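Local structure of hypothetical protein MerP (Cupriavidus metallidurans, 1OSD) at residues A[7-10]-A[11-14]; A[17-20]-A[21-25]; A[51-54]-A[55-58]. The protein probably binds mercuric ions in the periplasm through a pair of cysteines, as part of bacterial mercury resistance. All coordinates share one frame; numbering follows the deposited sequence.

The three contacts follow one another along a single heavy-metal-associated domain, in which the helices 17-26 and 54-63 pack on one antiparallel sheet. Contacts 1 and 2, centres about 10 Å apart, flank the pair C14 and C17, probably the mercury-binding cysteines and here oxidised to a disulfide. In the modelled conformers M12 joins them, its CG 3.8 Å from CB of C17 and its SD 3.9 Å from CG of P18. Contact 3 begins the other helix, across the chain's centre from both, about 17 Å from contact 1 and 15 Å from contact 2 (centre to centre). It meets contact 2 where CG2 of I25, as modelled, lies 3.7 Å from CD2 of L57.

Contact 1 (A[7-10]-A[11-14])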
loop_
_atom_site.group_PDB
_atom_site.type_symbol
_atom_site.label_atom_id
_atom_site.label_comp_id
_atom_site.label_asym_id
_atom_site.label_seq_id
_atom_site.Cartn_x
_atom_site.Cartn_y
_atom_site.Cartn_z
ATOM N N LEU A 7 -1.118 1.007 5.954
ATOM C CA LEU A 7 -0.248 2.076 5.506
ATOM C C LEU A 7 -1.026 3.324 5.455
ATOM O O LEU A 7 -2.181 3.364 5.031
ATOM C CB LEU A 7 0.377 1.778 4.153
ATOM C CG LEU A 7 1.211 0.517 3.951
ATOM C CD1 LEU A 7 1.774 0.413 2.479
ATOM C CD2 LEU A 7 2.342 0.393 5.043
ATOM N N SER A 8 -0.384 4.376 5.932
ATOM C CA SER A 8 -0.899 5.733 5.831
ATOM C C SER A 8 -0.402 6.349 4.555
ATOM O O SER A 8 0.802 6.411 4.352
ATOM C CB SER A 8 -0.547 6.565 7.066
ATOM O OG SER A 8 -1.202 5.950 8.146
ATOM N N VAL A 9 -1.314 6.933 3.769
ATOM C CA VAL A 9 -0.893 7.520 2.470
ATOM C C VAL A 9 -1.347 8.977 2.343
ATOM O O VAL A 9 -2.398 9.228 1.767
ATOM C CB VAL A 9 -1.378 6.694 1.357
ATOM C CG1 VAL A 9 -0.722 7.099 0.090
ATOM C CG2 VAL A 9 -1.177 5.203 1.683
ATOM N N PRO A 10 -0.605 9.905 2.946
ATOM C CA PRO A 10 -1.123 11.285 3.151
ATOM C C PRO A 10 -1.445 12.047 1.881
ATOM O O PRO A 10 -2.299 12.941 1.874
ATOM C CB PRO A 10 -0.042 11.968 4.002
ATOM C CG PRO A 10 1.212 11.094 3.845
ATOM C CD PRO A 10 0.668 9.666 3.671
ATOM N N GLY A 11 -0.778 11.694 0.788
ATOM C CA GLY A 11 -1.108 12.249 -0.490
ATOM C C GLY A 11 -2.249 11.758 -1.337
ATOM O O GLY A 11 -2.432 12.280 -2.488
ATOM N N MET A 12 -2.957 10.768 -0.835
ATOM C CA MET A 12 -4.108 10.149 -1.452
ATOM C C MET A 12 -5.373 11.056 -1.322
ATOM O O MET A 12 -6.296 10.785 -0.552
ATOM C CB MET A 12 -4.301 8.760 -0.804
ATOM C CG MET A 12 -5.264 7.822 -1.501
ATOM S SD MET A 12 -6.250 6.879 -0.351
ATOM C CE MET A 12 -4.959 5.791 0.300
ATOM N N THR A 13 -5.365 12.166 -2.073
ATOM C CA THR A 13 -6.363 13.197 -1.956
ATOM C C THR A 13 -7.246 13.375 -3.188
ATOM O O THR A 13 -8.136 14.210 -3.161
ATOM C CB THR A 13 -5.696 14.561 -1.642
ATOM O OG1 THR A 13 -4.752 14.920 -2.702
ATOM C CG2 THR A 13 -4.953 14.465 -0.333
ATOM N N CYS A 14 -6.948 12.651 -4.273
ATOM C CA CYS A 14 -7.628 12.801 -5.559
ATOM C C CYS A 14 -8.496 11.545 -5.680
ATOM O O CYS A 14 -8.116 10.484 -5.104
ATOM C CB CYS A 14 -6.640 12.886 -6.786
ATOM S SG CYS A 14 -5.932 11.337 -7.409
#
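V9 and M12 face each other across a tight turn, their side chains crossing at a slant on the buried side of the chain. The root of the methionine carries the contact: its CB lies 3.2 Å from O of V9 and 4.0 Å from the CG1 branch of the valine. From there the thioether does not run straight out. CG stands anti to the backbone N (chi1 -167°), and bends at the next two torsions fold the chain round until its terminal methyl CE comes back over V9, 3.8 Å from CB; CG2 of V9 lies 4.1 Å from the same methyl. These methyl contacts hold for the modelled copy, since M12 also has a second conformer.

The backbone beneath is a type I beta turn from V9 to M12, with P10 and G11 at its corners. N of M12 closes it by donating to O of V9 at 3.1 Å, a fairly straight bond (164° at the hydrogen). In the heavy-metal-associated fold this is the exit from strand 2-8 into the loop bearing the first cysteine of the CxxC motif, C14. A second, tighter reversal follows at once: M12 is the centre of an inverse gamma turn, spanned by a weak bond from N of T13 to O of G11 at 3.0 Å. The proline ring is turned outward. Separately, CG2 of T13 lies 3.8 Å from O of P10, and the threonine side chain also touches R41, while V9 packs against Y66.

Contact 2 (A[17-20]-A[21-25])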
loop_
_atom_site.group_PDB
_atom_site.type_symbol
_atom_site.label_atom_id
_atom_site.label_comp_id
_atom_site.label_asym_id
_atom_site.label_seq_id
_atom_site.Cartn_x
_atom_site.Cartn_y
_atom_site.Cartn_z
ATOM N N CYS A 17 -6.937 8.264 -6.822
ATOM C CA CYS A 17 -5.735 8.010 -6.037
ATOM C C CYS A 17 -5.806 6.715 -5.276
ATOM O O CYS A 17 -4.777 6.021 -5.150
ATOM C CB CYS A 17 -5.437 9.208 -5.077
ATOM S SG CYS A 17 -4.702 10.691 -5.911
ATOM N N PRO A 18 -6.983 6.356 -4.699
ATOM C CA PRO A 18 -7.083 5.007 -4.068
ATOM C C PRO A 18 -6.689 3.912 -5.059
ATOM O O PRO A 18 -5.959 2.972 -4.706
ATOM C CB PRO A 18 -8.552 4.937 -3.608
ATOM C CG PRO A 18 -8.794 6.394 -3.233
ATOM C CD PRO A 18 -8.212 7.146 -4.458
ATOM N N ILE A 19 -7.146 4.049 -6.290
ATOM C CA ILE A 19 -6.870 3.022 -7.266
ATOM C C ILE A 19 -5.443 3.031 -7.782
ATOM O O ILE A 19 -4.855 1.963 -8.027
ATOM C CB ILE A 19 -7.943 3.048 -8.346
ATOM C CG1 ILE A 19 -9.271 2.490 -7.703
ATOM C CG2 ILE A 19 -7.466 2.302 -9.609
ATOM C CD1 ILE A 19 -10.292 2.023 -8.632
ATOM N N THR A 20 -4.872 4.199 -7.817
ATOM C CA THR A 20 -3.517 4.382 -8.202
ATOM C C THR A 20 -2.668 3.596 -7.232
ATOM O O THR A 20 -1.715 2.917 -7.643
ATOM C CB THR A 20 -3.107 5.858 -8.279
ATOM O OG1 THR A 20 -3.770 6.541 -9.366
ATOM C CG2 THR A 20 -1.558 5.963 -8.607
ATOM N N VAL A 21 -2.996 3.690 -5.967
ATOM C CA VAL A 21 -2.192 3.127 -4.861
ATOM C C VAL A 21 -2.378 1.621 -4.829
ATOM O O VAL A 21 -1.411 0.878 -4.799
ATOM C CB VAL A 21 -2.476 3.790 -3.500
ATOM C CG1 VAL A 21 -1.786 2.878 -2.229
ATOM C CG2 VAL A 21 -2.129 5.376 -3.471
ATOM N N LYS A 22 -3.635 1.181 -4.956
ATOM C CA LYS A 22 -4.016 -0.145 -4.939
ATOM C C LYS A 22 -3.237 -0.841 -6.065
ATOM O O LYS A 22 -2.586 -1.850 -5.805
ATOM C CB LYS A 22 -5.521 -0.273 -5.153
ATOM C CG LYS A 22 -6.065 -1.764 -5.112
ATOM C CD LYS A 22 -7.611 -1.717 -5.113
ATOM C CE LYS A 22 -8.396 -2.819 -4.480
ATOM N NZ LYS A 22 -7.747 -4.168 -4.297
ATOM N N LYS A 23 -3.334 -0.357 -7.297
ATOM C CA LYS A 23 -2.608 -0.935 -8.426
ATOM C C LYS A 23 -1.104 -1.089 -8.147
ATOM O O LYS A 23 -0.538 -2.199 -8.269
ATOM C CB LYS A 23 -2.769 -0.100 -9.711
ATOM C CG LYS A 23 -4.187 -0.160 -10.247
ATOM C CD LYS A 23 -4.363 0.191 -11.750
ATOM C CE LYS A 23 -5.931 0.255 -12.135
ATOM N NZ LYS A 23 -6.222 1.269 -13.209
ATOM N N ALA A 24 -0.469 0.035 -7.763
ATOM C CA ALA A 24 0.954 -0.018 -7.411
ATOM C C ALA A 24 1.322 -1.065 -6.398
ATOM O O ALA A 24 2.264 -1.875 -6.635
ATOM C CB ALA A 24 1.494 1.400 -7.011
ATOM N N ILE A 25 0.511 -1.286 -5.372
ATOM C CA ILE A 25 0.880 -2.326 -4.400
ATOM C C ILE A 25 0.655 -3.730 -4.913
ATOM O O ILE A 25 1.453 -4.632 -4.734
ATOM C CB ILE A 25 0.175 -2.048 -3.044
ATOM C CG1 ILE A 25 0.651 -0.679 -2.567
ATOM C CG2 ILE A 25 0.595 -3.070 -1.964
ATOM C CD1 ILE A 25 -0.130 -0.132 -1.401
#
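The carbonyl oxygens of C17, P18, I19 and T20 are each taken by the amide four residues on, giving successive alpha-helical bonds. N of V21 reaches O of C17 at 3.0 Å, though the angle at its hydrogen is only 147°; a weak second interaction, with O of P18, accompanies it. That oxygen has its main donor in N of K22, at 2.9 Å. The following two bonds straighten markedly: N of K23 meets O of I19 at 170°, and N of A24 meets O of T20 at 171°. The series continues with N of I25, which donates to O of V21 at 3.0 Å, and O of K22 is hydrogen-bonded by the hydroxyl OG of S26.

This is the opening of helix 17-26 in the heavy-metal-associated fold, where C17, the second cysteine of the CxxC motif, begins the first turn. Its side chain also borders Y66.

Several side chains lie over the same carbonyls. With CG1 of V21 anti to the backbone N, the CG2 branch falls beside that N and over O of C17, at 3.2 Å, and the residue faces A43 of the sheet. K22 starts with its CB 3.3 Å from O of P18, then leads away from the first turn, and NZ is bound by O of V34 on strand 31-37, so this ammonium has a partner in the sheet edge. On the outer face K23 bends back over I19. Its CG lies 3.1 Å from O of I19, and farther out CE touches CG2 of the isoleucine at 3.6 Å, the two chains slanting across each other with the ammonium nitrogen just beyond, 3.9 Å from that same methyl.

Contact 3 (A[51-54]-A[55-58]); sequences KTSV and QKLT
The chain passes from the extended backbone of T52 and S53 into helix 54-63, whose first bonds run from N of L57 to O of S53, at 3.0 Å, and from N of T58 to O of V54, at 2.9 Å.

S53 holds the N-cap position. Its OG is set between the backbone N and the carbonyl carbon (chi1 65°), which turns the hydroxyl toward the first turn: it stands 3.6 Å from N of K56 and lies beside CG of that lysine. T52 approaches the same lysine from the preceding residue: OG1 lies 3.4 Å from CB of K56 as the two side chains pass at a slant. The aliphatic root of K56 therefore rests against two hydroxyls, and its far end leads away from them.

In the heavy-metal-associated fold this helix is the second of the two that pack on the antiparallel sheet, and the inward residues of its first turn reach strands 2-8 and 42-48. The L57 side chain starts toward the preceding residues, with its CG 3.4 Å from O of S53, and continues onto V5 and V45. T52, V54 and L57 all touch F47, and V54 meets V5 as well.

One turn along, T58 packs on V54. CG2 of the threonine lies 3.1 Å from O of V54 and 3.9 Å from its CG1 methyl, the two side chains passing at an angle. The other branch, OG1, donates to O of Q55 at 3.2 Å from above the carbonyl plane, a bond to the backbone three residues back that helps hold the side chain, whose methyl also touches L7.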
loop_
_atom_site.group_PDB
_atom_site.type_symbol
_atom_site.label_atom_id
_atom_site.label_comp_id
_atom_site.label_asym_id
_atom_site.label_seq_id
_atom_site.Cartn_x
_atom_site.Cartn_y
_atom_site.Cartn_z
ATOM N N LYS A 51 8.447 -13.129 0.680
ATOM C CA LYS A 51 8.499 -12.682 -0.733
ATOM C C LYS A 51 8.708 -11.205 -0.883
ATOM O O LYS A 51 9.264 -10.733 -1.932
ATOM C CB LYS A 51 7.182 -13.088 -1.454
ATOM C CG LYS A 51 7.091 -14.619 -1.654
ATOM C CD LYS A 51 5.754 -15.126 -1.766
ATOM C CE LYS A 51 5.620 -16.691 -2.075
ATOM N NZ LYS A 51 4.815 -16.964 -3.334
ATOM N N THR A 52 8.227 -10.445 0.108
ATOM C CA THR A 52 8.358 -9.013 0.081
ATOM C C THR A 52 8.320 -8.426 1.479
ATOM O O THR A 52 8.273 -9.174 2.470
ATOM C CB THR A 52 7.283 -8.389 -0.924
ATOM O OG1 THR A 52 7.590 -7.016 -1.183
ATOM C CG2 THR A 52 5.824 -8.387 -0.377
ATOM N N SER A 53 8.363 -7.097 1.587
ATOM C CA SER A 53 8.414 -6.462 2.915
ATOM C C SER A 53 7.791 -5.103 2.922
ATOM O O SER A 53 7.456 -4.563 1.866
ATOM C CB SER A 53 9.894 -6.364 3.368
ATOM O OG SER A 53 10.554 -5.510 2.506
ATOM N N VAL A 54 7.622 -4.524 4.101
ATOM C CA VAL A 54 6.950 -3.252 4.244
ATOM C C VAL A 54 7.699 -2.166 3.500
ATOM O O VAL A 54 7.048 -1.275 2.894
ATOM C CB VAL A 54 6.752 -2.866 5.780
ATOM C CG1 VAL A 54 6.389 -1.416 5.965
ATOM C CG2 VAL A 54 5.760 -3.862 6.501
ATOM N N GLN A 55 9.037 -2.224 3.521
ATOM C CA GLN A 55 9.835 -1.270 2.796
ATOM C C GLN A 55 9.640 -1.349 1.291
ATOM O O GLN A 55 9.599 -0.344 0.633
ATOM C CB GLN A 55 11.306 -1.315 3.245
ATOM C CG GLN A 55 12.379 -1.512 2.168
ATOM C CD GLN A 55 12.655 -0.279 1.311
ATOM O OE1 GLN A 55 12.460 0.883 1.773
ATOM N NE2 GLN A 55 13.070 -0.508 0.052
ATOM N N LYS A 56 9.497 -2.557 0.746
ATOM C CA LYS A 56 9.249 -2.697 -0.658
ATOM C C LYS A 56 7.867 -2.187 -0.992
ATOM O O LYS A 56 7.636 -1.702 -2.069
ATOM C CB LYS A 56 9.403 -4.163 -1.080
ATOM C CG LYS A 56 10.876 -4.734 -1.070
ATOM C CD LYS A 56 11.790 -4.220 -2.221
ATOM C CE LYS A 56 13.243 -4.794 -2.145
ATOM N NZ LYS A 56 13.156 -6.277 -1.914
ATOM N N LEU A 57 6.898 -2.348 -0.107
ATOM C CA LEU A 57 5.577 -1.767 -0.301
ATOM C C LEU A 57 5.538 -0.214 -0.294
ATOM O O LEU A 57 4.920 0.484 -1.139
ATOM C CB LEU A 57 4.582 -2.329 0.803
ATOM C CG LEU A 57 4.351 -3.807 0.799
ATOM C CD1 LEU A 57 3.424 -4.134 1.986
ATOM C CD2 LEU A 57 3.758 -4.392 -0.575
ATOM N N THR A 58 6.222 0.339 0.689
ATOM C CA THR A 58 6.233 1.795 0.799
ATOM C C THR A 58 7.081 2.372 -0.357
ATOM O O THR A 58 6.772 3.484 -0.842
ATOM C CB THR A 58 6.710 2.272 2.173
ATOM O OG1 THR A 58 8.041 1.911 2.277
ATOM C CG2 THR A 58 5.945 1.590 3.450
#